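Local coordinates for VP4 protein (PDB 3P06) that is the protease domain of a viral polyprotein, a member of peptidase family S50 that probably acts as a serine protease releasing the capsid proteins, at residues A[13-18]-A[139-144]; A[25-30]-A[78-83]; A[37-42]-A[93-98]; A[41-46]-A[57-62]; A[97-102]-A[189-194]. All blocks are in the same frame, centred on the assembly; numbering follows the deposited sequence.

Contact 1: residues A[13-18]-A[139-144]. With SO4 (sulfate ion), chain B.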
# COMPACT_ATOMS: atom_id res chain seq x y z
N PRO A 13 -0.94 -3.83 -3.40
CA PRO A 13 -0.64 -5.26 -3.48
C PRO A 13 0.82 -5.58 -3.15
O PRO A 13 1.70 -4.77 -3.43
CB PRO A 13 -0.98 -5.62 -4.95
CG PRO A 13 -0.63 -4.39 -5.71
CD PRO A 13 -1.04 -3.21 -4.75
N VAL A 14 1.06 -6.72 -2.52
CA VAL A 14 2.42 -7.22 -2.31
C VAL A 14 2.51 -8.66 -2.74
O VAL A 14 1.51 -9.37 -2.77
CB VAL A 14 2.90 -7.10 -0.80
CG1 VAL A 14 2.89 -5.67 -0.40
CG2 VAL A 14 1.99 -8.02 0.17
N LEU A 15 3.71 -9.09 -3.07
CA LEU A 15 3.99 -10.48 -3.42
C LEU A 15 4.96 -11.10 -2.43
O LEU A 15 5.81 -10.40 -1.92
CB LEU A 15 4.61 -10.54 -4.82
CG LEU A 15 3.77 -9.94 -5.95
CD1 LEU A 15 4.61 -10.11 -7.24
CD2 LEU A 15 2.44 -10.64 -6.10
N MSE A 16 4.81 -12.40 -2.14
CA MSE A 16 5.59 -13.12 -1.14
C MSE A 16 6.08 -14.40 -1.74
O MSE A 16 5.31 -15.11 -2.41
CB MSE A 16 4.79 -13.45 0.12
CG MSE A 16 4.56 -12.18 0.95
SE MSE A 16 3.00 -12.14 2.17
CE MSE A 16 1.59 -12.34 0.81
N ASP A 17 7.35 -14.69 -1.49
CA ASP A 17 7.98 -15.93 -1.92
C ASP A 17 8.12 -16.93 -0.74
O ASP A 17 8.81 -16.65 0.23
CB ASP A 17 9.35 -15.62 -2.48
CG ASP A 17 9.77 -16.58 -3.53
OD1 ASP A 17 9.57 -17.82 -3.36
OD2 ASP A 17 10.33 -16.08 -4.55
N SER A 18 7.47 -18.08 -0.86
CA SER A 18 7.65 -19.21 0.07
C SER A 18 8.39 -20.28 -0.69
O SER A 18 7.85 -21.38 -0.93
CB SER A 18 6.32 -19.78 0.55
OG SER A 18 5.84 -20.75 -0.39
N VAL A 139 1.39 -6.91 -13.77
CA VAL A 139 0.72 -8.07 -14.28
C VAL A 139 0.64 -9.20 -13.22
O VAL A 139 -0.43 -9.68 -12.99
CB VAL A 139 1.38 -8.55 -15.57
CG1 VAL A 139 0.95 -9.98 -15.90
CG2 VAL A 139 0.93 -7.59 -16.67
N GLN A 140 1.74 -9.52 -12.56
CA GLN A 140 1.78 -10.47 -11.44
C GLN A 140 0.89 -10.04 -10.24
O GLN A 140 0.29 -10.92 -9.60
CB GLN A 140 3.20 -10.71 -10.95
CG GLN A 140 4.11 -11.26 -11.98
CD GLN A 140 4.15 -12.77 -11.93
OE1 GLN A 140 3.13 -13.44 -11.68
NE2 GLN A 140 5.35 -13.33 -12.19
N LYS A 141 0.80 -8.73 -9.97
CA LYS A 141 -0.07 -8.22 -8.88
C LYS A 141 -1.53 -8.32 -9.28
O LYS A 141 -2.41 -8.59 -8.44
CB LYS A 141 0.36 -6.82 -8.37
CG LYS A 141 1.74 -6.94 -7.69
CD LYS A 141 2.52 -5.65 -7.67
CE LYS A 141 3.63 -5.79 -6.61
NZ LYS A 141 4.19 -4.43 -6.69
N GLN A 142 -1.81 -8.13 -10.57
CA GLN A 142 -3.13 -8.39 -11.09
C GLN A 142 -3.49 -9.86 -10.86
O GLN A 142 -4.57 -10.17 -10.33
CB GLN A 142 -3.27 -8.04 -12.62
CG GLN A 142 -3.35 -6.52 -12.92
CD GLN A 142 -4.73 -5.91 -12.61
OE1 GLN A 142 -5.43 -6.34 -11.68
NE2 GLN A 142 -5.09 -4.90 -13.35
N LEU A 143 -2.59 -10.75 -11.27
CA LEU A 143 -2.88 -12.19 -11.22
C LEU A 143 -3.02 -12.74 -9.84
O LEU A 143 -3.84 -13.63 -9.61
CB LEU A 143 -1.73 -13.02 -11.90
CG LEU A 143 -1.72 -13.00 -13.39
CD1 LEU A 143 -0.36 -13.53 -13.91
CD2 LEU A 143 -2.82 -13.86 -13.89
N LEU A 144 -2.19 -12.27 -8.92
CA LEU A 144 -2.11 -12.90 -7.61
C LEU A 144 -2.83 -12.13 -6.54
O LEU A 144 -3.03 -12.65 -5.45
CB LEU A 144 -0.65 -13.07 -7.17
CG LEU A 144 0.15 -14.07 -8.08
CD1 LEU A 144 1.67 -13.97 -7.86
CD2 LEU A 144 -0.39 -15.51 -7.98
S SO4 B . 5.48 -2.49 -9.31
O1 SO4 B . 5.02 -1.14 -9.06
O2 SO4 B . 4.39 -3.22 -9.95
O3 SO4 B . 6.62 -2.39 -10.20
O4 SO4 B . 5.96 -3.21 -8.16
O HOH W 1 2.70 -2.76 -4.62

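Contact 2: residues A[25-30]-A[78-83]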
# COMPACT_ATOMS: atom_id res chain seq x y z
N GLY A 25 -0.60 -10.67 -1.37
CA GLY A 25 -1.35 -10.10 -0.27
C GLY A 25 -1.50 -8.58 -0.42
O GLY A 25 -1.29 -8.03 -1.50
N ALA A 26 -1.77 -7.87 0.69
CA ALA A 26 -2.02 -6.45 0.59
C ALA A 26 -1.50 -5.77 1.81
O ALA A 26 -1.49 -6.34 2.88
CB ALA A 26 -3.51 -6.20 0.46
N PHE A 27 -1.06 -4.52 1.63
CA PHE A 27 -0.81 -3.64 2.77
C PHE A 27 -1.72 -2.48 2.48
O PHE A 27 -2.26 -2.37 1.36
CB PHE A 27 0.67 -3.13 2.82
CG PHE A 27 1.65 -4.07 3.53
CD1 PHE A 27 1.78 -5.37 3.14
CD2 PHE A 27 2.40 -3.61 4.63
CE1 PHE A 27 2.68 -6.27 3.80
CE2 PHE A 27 3.31 -4.49 5.32
CZ PHE A 27 3.48 -5.79 4.89
N MSE A 28 -1.91 -1.64 3.47
CA MSE A 28 -2.57 -0.36 3.24
C MSE A 28 -1.62 0.72 3.73
O MSE A 28 -0.97 0.56 4.78
CB MSE A 28 -3.87 -0.30 4.06
CG MSE A 28 -4.52 1.06 3.79
SE MSE A 28 -6.27 1.37 4.68
CE MSE A 28 -7.24 0.25 3.46
N ALA A 29 -1.49 1.79 2.96
CA ALA A 29 -0.79 2.99 3.46
C ALA A 29 -1.91 3.75 4.25
O ALA A 29 -2.79 4.35 3.62
CB ALA A 29 -0.32 3.88 2.27
N VAL A 30 -1.86 3.71 5.58
CA VAL A 30 -2.99 4.21 6.36
C VAL A 30 -2.63 5.63 6.81
O VAL A 30 -1.47 5.93 7.17
CB VAL A 30 -3.22 3.37 7.63
CG1 VAL A 30 -4.50 3.93 8.47
CG2 VAL A 30 -3.32 1.89 7.30
N VAL A 78 2.30 2.04 7.00
CA VAL A 78 2.04 1.00 6.02
C VAL A 78 1.85 -0.27 6.82
O VAL A 78 2.78 -0.68 7.55
CB VAL A 78 3.22 0.94 5.01
CG1 VAL A 78 2.91 0.07 3.89
CG2 VAL A 78 3.39 2.39 4.38
N LEU A 79 0.67 -0.89 6.74
CA LEU A 79 0.39 -2.06 7.60
C LEU A 79 -0.11 -3.16 6.70
O LEU A 79 -0.82 -2.90 5.76
CB LEU A 79 -0.72 -1.71 8.64
CG LEU A 79 -0.30 -0.79 9.80
CD1 LEU A 79 -1.54 -0.41 10.64
CD2 LEU A 79 0.74 -1.48 10.72
N PRO A 80 0.24 -4.39 7.01
CA PRO A 80 -0.42 -5.46 6.31
C PRO A 80 -1.94 -5.54 6.64
O PRO A 80 -2.31 -5.32 7.79
CB PRO A 80 0.22 -6.71 6.89
CG PRO A 80 0.74 -6.34 8.25
CD PRO A 80 1.09 -4.84 8.14
N VAL A 81 -2.77 -5.98 5.70
CA VAL A 81 -4.20 -6.12 5.98
C VAL A 81 -4.68 -7.41 5.39
O VAL A 81 -4.22 -7.82 4.30
CB VAL A 81 -5.03 -4.93 5.43
CG1 VAL A 81 -4.50 -3.59 6.01
CG2 VAL A 81 -5.00 -4.86 3.91
N VAL A 82 -5.57 -8.09 6.10
CA VAL A 82 -6.14 -9.30 5.50
C VAL A 82 -7.57 -9.04 5.07
O VAL A 82 -8.19 -9.90 4.39
CB VAL A 82 -6.05 -10.55 6.47
CG1 VAL A 82 -4.58 -11.03 6.59
CG2 VAL A 82 -6.65 -10.28 7.90
N GLN A 83 -8.13 -7.90 5.51
CA GLN A 83 -9.49 -7.49 5.14
C GLN A 83 -9.54 -6.01 5.09
O GLN A 83 -8.87 -5.36 5.90
CB GLN A 83 -10.61 -7.92 6.13
CG GLN A 83 -10.76 -9.40 6.21
CD GLN A 83 -11.87 -9.85 7.15
OE1 GLN A 83 -12.63 -9.04 7.67
NE2 GLN A 83 -11.97 -11.15 7.35

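Contact 3: residues A[37-42]-A[93-98]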
# COMPACT_ATOMS: atom_id res chain seq x y z
N HIS A 37 0.61 -0.76 16.07
CA HIS A 37 0.09 -2.00 15.51
C HIS A 37 1.11 -2.78 14.67
O HIS A 37 0.83 -3.89 14.17
CB HIS A 37 -1.19 -1.70 14.73
CG HIS A 37 -2.25 -1.10 15.59
ND1 HIS A 37 -2.87 -1.82 16.59
CD2 HIS A 37 -2.71 0.18 15.70
CE1 HIS A 37 -3.74 -1.04 17.23
NE2 HIS A 37 -3.67 0.17 16.70
N ILE A 38 2.32 -2.24 14.56
CA ILE A 38 3.40 -2.96 13.86
C ILE A 38 3.85 -4.12 14.74
O ILE A 38 4.27 -3.93 15.86
CB ILE A 38 4.57 -2.04 13.51
CG1 ILE A 38 4.08 -0.91 12.60
CG2 ILE A 38 5.78 -2.88 12.94
CD1 ILE A 38 5.04 0.31 12.57
N LYS A 39 3.73 -5.36 14.26
CA LYS A 39 4.17 -6.50 15.11
C LYS A 39 5.34 -7.31 14.49
O LYS A 39 5.67 -8.39 14.96
CB LYS A 39 3.00 -7.40 15.49
CG LYS A 39 1.95 -6.68 16.41
CD LYS A 39 1.14 -7.65 17.26
CE LYS A 39 -0.03 -6.94 17.88
NZ LYS A 39 0.51 -6.01 18.90
N ASN A 40 5.99 -6.77 13.45
CA ASN A 40 7.20 -7.40 12.94
C ASN A 40 8.37 -6.48 13.36
O ASN A 40 8.40 -5.32 12.96
CB ASN A 40 7.15 -7.65 11.43
CG ASN A 40 8.40 -8.41 10.91
OD1 ASN A 40 9.49 -8.25 11.44
ND2 ASN A 40 8.22 -9.25 9.94
N PRO A 41 9.28 -6.97 14.23
CA PRO A 41 10.37 -6.14 14.72
C PRO A 41 11.40 -5.75 13.59
O PRO A 41 12.29 -4.93 13.81
CB PRO A 41 11.06 -7.02 15.80
CG PRO A 41 10.76 -8.45 15.39
CD PRO A 41 9.35 -8.37 14.73
N LYS A 42 11.28 -6.30 12.38
CA LYS A 42 12.10 -5.80 11.29
C LYS A 42 11.47 -4.52 10.67
O LYS A 42 12.14 -3.80 9.98
CB LYS A 42 12.25 -6.89 10.19
CG LYS A 42 13.30 -7.97 10.60
CD LYS A 42 13.22 -9.24 9.79
CE LYS A 42 13.93 -10.36 10.53
NZ LYS A 42 14.94 -9.75 11.47
N ASP A 93 -1.82 -10.23 13.28
CA ASP A 93 -0.73 -10.17 14.25
C ASP A 93 0.54 -10.78 13.60
O ASP A 93 1.63 -10.39 13.94
CB ASP A 93 -1.10 -10.98 15.47
CG ASP A 93 -1.95 -10.20 16.46
OD1 ASP A 93 -2.21 -8.97 16.27
OD2 ASP A 93 -2.36 -10.85 17.46
N ASN A 94 0.37 -11.71 12.67
CA ASN A 94 1.48 -12.25 11.95
C ASN A 94 1.78 -11.42 10.72
O ASN A 94 1.04 -11.44 9.75
CB ASN A 94 1.29 -13.75 11.66
CG ASN A 94 1.70 -14.62 12.88
OD1 ASN A 94 2.66 -15.38 12.82
ND2 ASN A 94 1.00 -14.44 14.01
N GLN A 95 2.88 -10.69 10.81
CA GLN A 95 3.15 -9.64 9.82
C GLN A 95 4.48 -9.90 9.08
O GLN A 95 5.50 -10.15 9.69
CB GLN A 95 3.22 -8.32 10.52
CG GLN A 95 1.91 -7.98 11.18
CD GLN A 95 1.88 -6.58 11.80
OE1 GLN A 95 2.85 -5.80 11.67
NE2 GLN A 95 0.80 -6.28 12.52
N PRO A 96 4.45 -9.85 7.77
CA PRO A 96 5.71 -10.02 7.02
C PRO A 96 6.53 -8.70 6.96
O PRO A 96 6.02 -7.57 7.07
CB PRO A 96 5.24 -10.39 5.63
CG PRO A 96 3.94 -9.61 5.47
CD PRO A 96 3.28 -9.66 6.87
N GLN A 97 7.82 -8.86 6.76
CA GLN A 97 8.73 -7.72 6.57
C GLN A 97 8.37 -7.04 5.27
O GLN A 97 8.09 -7.72 4.25
CB GLN A 97 10.18 -8.20 6.59
CG GLN A 97 11.17 -7.05 6.37
CD GLN A 97 12.65 -7.49 6.35
OE1 GLN A 97 12.98 -8.63 6.56
NE2 GLN A 97 13.53 -6.54 6.13
N LEU A 98 8.28 -5.71 5.30
CA LEU A 98 7.97 -4.97 4.11
C LEU A 98 9.24 -4.56 3.39
O LEU A 98 10.15 -4.03 4.01
CB LEU A 98 7.24 -3.68 4.50
CG LEU A 98 6.89 -2.78 3.32
CD1 LEU A 98 5.72 -3.41 2.41
CD2 LEU A 98 6.46 -1.46 3.89
O HOH W 2 4.71 -10.74 12.98

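Contact 4: residues A[41-46]-A[57-62]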
# COMPACT_ATOMS: atom_id res chain seq x y z
N PRO A 41 9.28 -6.97 14.23
CA PRO A 41 10.37 -6.14 14.72
C PRO A 41 11.40 -5.75 13.59
O PRO A 41 12.29 -4.93 13.81
CB PRO A 41 11.06 -7.02 15.80
CG PRO A 41 10.76 -8.45 15.39
CD PRO A 41 9.35 -8.37 14.73
N LYS A 42 11.28 -6.30 12.38
CA LYS A 42 12.10 -5.80 11.29
C LYS A 42 11.47 -4.52 10.67
O LYS A 42 12.14 -3.80 9.98
CB LYS A 42 12.25 -6.89 10.19
CG LYS A 42 13.30 -7.97 10.60
CD LYS A 42 13.22 -9.24 9.79
CE LYS A 42 13.93 -10.36 10.53
NZ LYS A 42 14.94 -9.75 11.47
N ASN A 43 10.16 -4.32 10.82
CA ASN A 43 9.50 -3.16 10.15
C ASN A 43 9.49 -1.95 11.06
O ASN A 43 8.47 -1.28 11.22
CB ASN A 43 8.02 -3.49 9.75
CG ASN A 43 7.93 -4.49 8.62
OD1 ASN A 43 8.89 -4.66 7.84
ND2 ASN A 43 6.82 -5.18 8.56
N THR A 44 10.62 -1.69 11.66
CA THR A 44 10.73 -0.71 12.74
C THR A 44 11.63 0.46 12.26
O THR A 44 12.33 1.07 13.06
CB THR A 44 11.35 -1.42 13.96
OG1 THR A 44 12.43 -2.20 13.45
CG2 THR A 44 10.29 -2.43 14.65
N ARG A 45 11.63 0.77 10.97
CA ARG A 45 12.31 1.95 10.46
C ARG A 45 11.28 3.03 10.08
O ARG A 45 10.18 2.75 9.56
CB ARG A 45 13.33 1.57 9.35
CG ARG A 45 13.73 2.70 8.42
CD ARG A 45 14.70 3.84 9.04
NE ARG A 45 15.89 3.39 9.78
CZ ARG A 45 17.11 3.18 9.25
NH1 ARG A 45 17.32 3.34 7.94
NH2 ARG A 45 18.13 2.79 10.03
N ILE A 46 11.59 4.28 10.36
CA ILE A 46 10.66 5.35 10.03
C ILE A 46 11.34 6.26 9.00
O ILE A 46 12.53 6.44 9.09
CB ILE A 46 10.37 6.16 11.31
CG1 ILE A 46 9.59 5.34 12.40
CG2 ILE A 46 9.62 7.50 10.99
CD1 ILE A 46 9.71 6.18 13.82
N GLY A 57 6.38 1.80 9.48
CA GLY A 57 6.04 0.45 9.07
C GLY A 57 7.10 -0.05 8.05
O GLY A 57 6.97 -1.14 7.53
N LEU A 58 8.14 0.75 7.78
CA LEU A 58 9.20 0.40 6.82
C LEU A 58 10.27 -0.47 7.42
O LEU A 58 10.47 -0.42 8.61
CB LEU A 58 9.85 1.66 6.25
CG LEU A 58 8.83 2.65 5.72
CD1 LEU A 58 9.53 3.91 5.15
CD2 LEU A 58 7.88 1.99 4.65
N SER A 59 11.03 -1.20 6.58
CA SER A 59 12.15 -1.97 7.08
C SER A 59 13.42 -1.49 6.40
O SER A 59 13.34 -0.62 5.54
CB SER A 59 11.92 -3.46 6.85
OG SER A 59 12.39 -3.82 5.57
N GLU A 60 14.58 -2.07 6.78
CA GLU A 60 15.88 -1.84 6.07
C GLU A 60 15.90 -2.15 4.56
O GLU A 60 16.79 -1.64 3.82
CB GLU A 60 17.02 -2.67 6.71
CG GLU A 60 17.56 -2.12 8.03
CD GLU A 60 18.11 -0.67 7.95
OE1 GLU A 60 19.29 -0.51 7.53
OE2 GLU A 60 17.38 0.30 8.34
N MSE A 61 14.99 -3.02 4.12
CA MSE A 61 14.88 -3.38 2.72
C MSE A 61 14.11 -2.41 1.88
O MSE A 61 13.76 -2.68 0.73
CB MSE A 61 14.29 -4.78 2.59
CG MSE A 61 15.36 -5.81 2.96
SE MSE A 61 14.61 -7.62 2.96
CE MSE A 61 14.73 -8.01 1.01
N VAL A 62 13.75 -1.28 2.45
CA VAL A 62 13.11 -0.23 1.68
C VAL A 62 14.15 0.80 1.38
O VAL A 62 14.98 1.02 2.23
CB VAL A 62 11.98 0.42 2.55
CG1 VAL A 62 11.42 1.63 1.84
CG2 VAL A 62 10.89 -0.67 2.88
O HOH W 3 14.64 -3.55 9.04
O HOH W 4 8.38 1.57 11.64

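Contact 5: residues A[97-102]-A[189-194]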
# COMPACT_ATOMS: atom_id res chain seq x y z
N GLN A 97 7.82 -8.86 6.76
CA GLN A 97 8.73 -7.72 6.57
C GLN A 97 8.37 -7.04 5.27
O GLN A 97 8.09 -7.72 4.25
CB GLN A 97 10.18 -8.20 6.59
CG GLN A 97 11.17 -7.05 6.37
CD GLN A 97 12.65 -7.49 6.35
OE1 GLN A 97 12.98 -8.63 6.56
NE2 GLN A 97 13.53 -6.54 6.13
N LEU A 98 8.28 -5.71 5.30
CA LEU A 98 7.97 -4.97 4.11
C LEU A 98 9.24 -4.56 3.39
O LEU A 98 10.15 -4.03 4.01
CB LEU A 98 7.24 -3.68 4.50
CG LEU A 98 6.89 -2.78 3.32
CD1 LEU A 98 5.72 -3.41 2.41
CD2 LEU A 98 6.46 -1.46 3.89
N ALA A 99 9.30 -4.80 2.10
CA ALA A 99 10.51 -4.55 1.30
C ALA A 99 10.19 -3.77 0.06
O ALA A 99 9.08 -3.87 -0.45
CB ALA A 99 11.19 -5.91 0.90
N PHE A 100 11.16 -2.97 -0.41
CA PHE A 100 11.14 -2.24 -1.69
C PHE A 100 10.22 -1.02 -1.63
O PHE A 100 9.83 -0.60 -0.55
CB PHE A 100 10.83 -3.19 -2.83
CG PHE A 100 11.51 -4.57 -2.69
CD1 PHE A 100 12.69 -4.73 -1.94
CD2 PHE A 100 10.97 -5.69 -3.28
CE1 PHE A 100 13.32 -6.03 -1.79
CE2 PHE A 100 11.56 -6.96 -3.17
CZ PHE A 100 12.74 -7.14 -2.41
N ASN A 101 9.87 -0.43 -2.77
CA ASN A 101 9.36 0.91 -2.74
C ASN A 101 8.05 1.06 -3.52
O ASN A 101 7.56 2.17 -3.73
CB ASN A 101 10.44 1.90 -3.24
CG ASN A 101 11.47 2.22 -2.16
OD1 ASN A 101 12.31 1.38 -1.87
ND2 ASN A 101 11.39 3.43 -1.51
N SER A 102 7.48 -0.07 -3.92
CA SER A 102 6.22 -0.05 -4.65
C SER A 102 4.94 0.37 -3.83
O SER A 102 3.84 0.46 -4.39
CB SER A 102 6.03 -1.41 -5.28
OG SER A 102 5.66 -2.32 -4.20
N LYS A 189 4.11 -14.99 6.16
CA LYS A 189 5.12 -14.59 7.10
C LYS A 189 6.42 -14.29 6.31
O LYS A 189 7.46 -13.91 6.90
CB LYS A 189 5.32 -15.70 8.14
CG LYS A 189 6.01 -15.27 9.40
CD LYS A 189 5.84 -16.34 10.49
CE LYS A 189 7.11 -16.49 11.29
NZ LYS A 189 6.94 -17.54 12.34
N ASN A 190 6.36 -14.46 4.99
CA ASN A 190 7.56 -14.40 4.14
C ASN A 190 7.72 -12.93 3.81
O ASN A 190 6.73 -12.25 3.79
CB ASN A 190 7.33 -15.21 2.84
CG ASN A 190 6.33 -16.42 3.01
OD1 ASN A 190 5.05 -16.27 2.97
ND2 ASN A 190 6.91 -17.62 3.11
N VAL A 191 8.91 -12.45 3.52
CA VAL A 191 9.07 -11.04 3.05
C VAL A 191 8.01 -10.52 2.03
O VAL A 191 7.77 -11.14 0.99
CB VAL A 191 10.51 -10.83 2.48
CG1 VAL A 191 10.66 -9.42 1.85
CG2 VAL A 191 11.61 -11.19 3.60
N ALA A 192 7.37 -9.37 2.32
CA ALA A 192 6.38 -8.81 1.38
C ALA A 192 7.05 -7.81 0.50
O ALA A 192 7.60 -6.82 0.98
CB ALA A 192 5.19 -8.12 2.13
N GLN A 193 7.02 -8.09 -0.80
CA GLN A 193 7.66 -7.24 -1.82
C GLN A 193 6.61 -6.32 -2.43
O GLN A 193 5.73 -6.77 -3.19
CB GLN A 193 8.36 -8.10 -2.93
CG GLN A 193 9.10 -9.30 -2.31
CD GLN A 193 9.77 -10.24 -3.32
OE1 GLN A 193 10.12 -9.83 -4.45
NE2 GLN A 193 9.97 -11.49 -2.92
N ALA A 194 6.75 -5.04 -2.09
CA ALA A 194 5.82 -3.97 -2.49
C ALA A 194 6.48 -3.19 -3.61
O ALA A 194 7.68 -3.30 -3.83
CB ALA A 194 5.61 -3.00 -1.30

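Contact 1: residues A[13-18]-A[139-144]
Pro-13 and Leu-15 form an apolar bed for the methylene chain of Lys-141, where helix 138-149 lies across strand 9-18 at nearly a right angle (86°), the axes of the two short segments 8.5 Å apart. Lys-141 and Ser-102 are the predicted catalytic pair of this Ser/Lys protease, so the contact helps shape the active site. The ring of Pro-13 crosses the lysine stem roughly perpendicularly, CG resting 3.7 Å from Lys-141 CB; a compact, rigid ring suits a place where a long aliphatic chain passes. Two residues on, Leu-15 presents its branch point to the same stem, CG lying 4.0 Å from Lys-141 CG. Its methyls divide between helix neighbours: CD1 meets Gln-140 CB, and CD2 reaches Leu-144 CD1 at 3.8 Å, one helical turn further along. Beyond CG the lysine is extended (chi4 -176°), which carries NZ past the proline to the polar end of the contact. There NZ donates to sulfate O4 at 2.6 Å and to a water at 3.0 Å; that water also lies close to Pro-13 O. The sulfate, probably from the crystallisation liquor, sits just ahead of the helix and also accepts from the backbone N-H groups of Leu-136 and Leu-137. A hydroxyl joins this outer shell: Thr-124 OG1 is hydrogen-bonded to both Lys-141 NZ and the sulfate.

Contact 2: residues A[25-30]-A[78-83]
The ring of Phe-27 lies over Pro-80 like a lid, in the middle of an antiparallel pairing of strands 21-31 and 75-81 in the mixed sheet of the protease. Pro-80 CB stands 4.0 Å from the ring centroid, only 13° off its normal, a CH-pi contact, while Pro-80 N comes under the rim. Phe-27 CG is anti to the carbonyl carbon (chi1 -86°), which turns the ring across the neighbouring strand, and Val-78 CG1 fills in beside CD2 at 3.8 Å. Proline suits this place: in a non-hydrogen-bonded pair its missing N-H costs strand 21-31 nothing, and the backbones close to 4.0 Å between the CA atoms of Phe-27 and Pro-80. On the face that carries Ala-26, Met-28 and Leu-79, Val-81 acts as a fork, CG1 against CB of Met-28 (a selenomethionine) at 3.9 Å and CG2 against Ala-26 CB. Alanine, with only a methyl, suits the place beside that second prong. Met-28 and Leu-79 bond reciprocally, Met-28 N to Leu-79 O at 2.8 Å and Leu-79 N to Met-28 O at 2.9 Å, and Val-81 N adds a straight bond to Ala-26 O. Backbone thus satisfies backbone, and the buried, wholly apolar side chains select their neighbours by shape rather than by charge.

Contact 3: residues A[37-42]-A[93-98]
Gln-95 reaches across to segment 37-42 and uses both ends of its side-chain amide on that backbone. NE2 donates to His-37 O at 2.9 Å, with the acceptor close to the amide plane, and OE1 receives the N-H of Lys-39 at 2.8 Å. The second bond is straight at hydrogen (173°), yet Lys-39 N stands well above the carbonyl plane of the amide. An extended glutamine (chi2 -175°) has just the length to stand in for a strand partner here, and a further bond from NE2 to Pro-92 O helps fix its rotation. Asn-40 returns the favour: ND2 donates to Gln-95 O at 2.9 Å, its CB packed near Gln-95 CB. This is the close-fitting half, built round the buried Gln-95. Towards solvent the fit slackens. A water takes the N-H of Gln-95 at 2.8 Å and lies within reach of Lys-39 O and Asp-93 O, not all of which it need serve at once. Beside it Lys-39 and Asp-93 run the same way, CE 3.4 Å from OD1, but their charged atoms NZ and OD1 stay 4.8 Å apart, a long-range attraction at most. At the far end Lys-42 lays its CD 3.3 Å from Gln-97 OE1, while Gln-97 NE2 is bonded to Ser-59. Asn-40 OD1 meanwhile accepts from Lys-42 N, closing an Asx turn, so a single asparagine both shapes its own loop and ties it to the loop leading into strand 98-99.

Contact 4: residues A[41-46]-A[57-62]
Leu-58 O takes the N-H of Arg-45 at 2.9 Å, the main direct bond where strands 45-48 and 54-58 pair as a beta hairpin. The return bond, Leu-58 N to Arg-45 O, is weak at 3.4 Å, consistent with the classic beta bulge in which Thr-44 and Arg-45 both face Leu-58. A water repairs the splayed backbone: it takes the N-H of Gly-57 and gives its own hydrogens to Asn-43 O and Arg-45 O. Glycine suits position 57, where the chain turns a corner at a positive phi of 100°. A second water links Lys-42 O to Glu-60 N, 2.7 Å from each. The backbone and CB atoms pack closely: Asn-43 CB lies on Gly-57 O at 3.4 Å, and Ser-59 CB sits 3.2 Å from Lys-42 O. The polar ends of these two residues turn to segment 93-98, Asn-43 bonding Leu-98 N and Pro-96 O, and Ser-59 OG bonding Leu-98 O. Ser-59 OG also accepts from Met-61 N, making an ST turn. Outside, Arg-45 bends twice and brings its guanidinium under Glu-60 OE2, which stands over the face 3.0 Å from CZ, the carboxylate plane 82° from the guanidinium. No N-H points at that oxygen, so the salt bridge acts through charge alone; exposed and undirected, it probably contributes modestly, while the buried amide and hydroxyl fasten the turn to segment 93-98.

Contact 5: residues A[97-102]-A[189-194]
Ser-102 OG is joined covalently to the carbonyl carbon of Ala-194, 1.3 Å away: the C terminus of the chain is esterified to its own nucleophile. The carbonyl oxygen of the ester, Ala-194 O, receives a weak bond from the N-H of Ser-102 at 3.2 Å, consistent with an oxyanion-hole donor. Before the ester the tail is held by backbone bonds: Ala-192 N gives a short one to Gln-97 O (2.6 Å), Ala-99 N donates to Ala-192 O (2.9 Å), and Ala-194 N to Ala-99 O along a straight path of 169°. Strand 192-193 thus runs parallel to strand 98-99 and, through Leu-15 on its other side, antiparallel to strand 9-18, filling the gap between them in the sheet. This is the way a substrate binds, here an intramolecular acyl-enzyme left by cleavage in cis, with Ala-194 as the P1 residue and Ala-192 as P3. Their side chains face inward, where small methyls fit: Ala-194 CB rests 3.7 Å from Leu-98 CD1, with Leu-12 and Val-14 close by, and Ala-192 lies against Phe-27. On the face that carries Ala-99 and Gln-193, Ala-99 CB meets Val-191 CG1 at 3.7 Å. Gln-193 and Phe-100 run side by side, Gln-193 CB 3.4 Å from Phe-100 CE2. The glutamine, extended beyond CG (chi2 178°), sets OE1 in the plane of the ring at its edge, the amide turned 76° from it, while Ala-99 CB covers part of one ring face.

In the fold
Strand 9-18 opens contact 1, whose long loop returns only with helix 138-149 and so encloses contacts 2, 3 and 4. Strand 21-31 follows and opens contact 2, closed by strand 75-81; within that span the chain leaves for the loop 37-42 and turns back through contact 4, a short hairpin at the edge of the mixed sheet. Contact 3 starts from nearly the same place as contact 4 but closes later, at 93-98, and so crosses contact 2. Contact 5 picks up at 97-98, where contact 3 ends, and crosses contact 1 by bringing the C-terminal strand beside strand 9-18. Contacts 1 and 5 thereby bring Lys-141 and Ser-102 together.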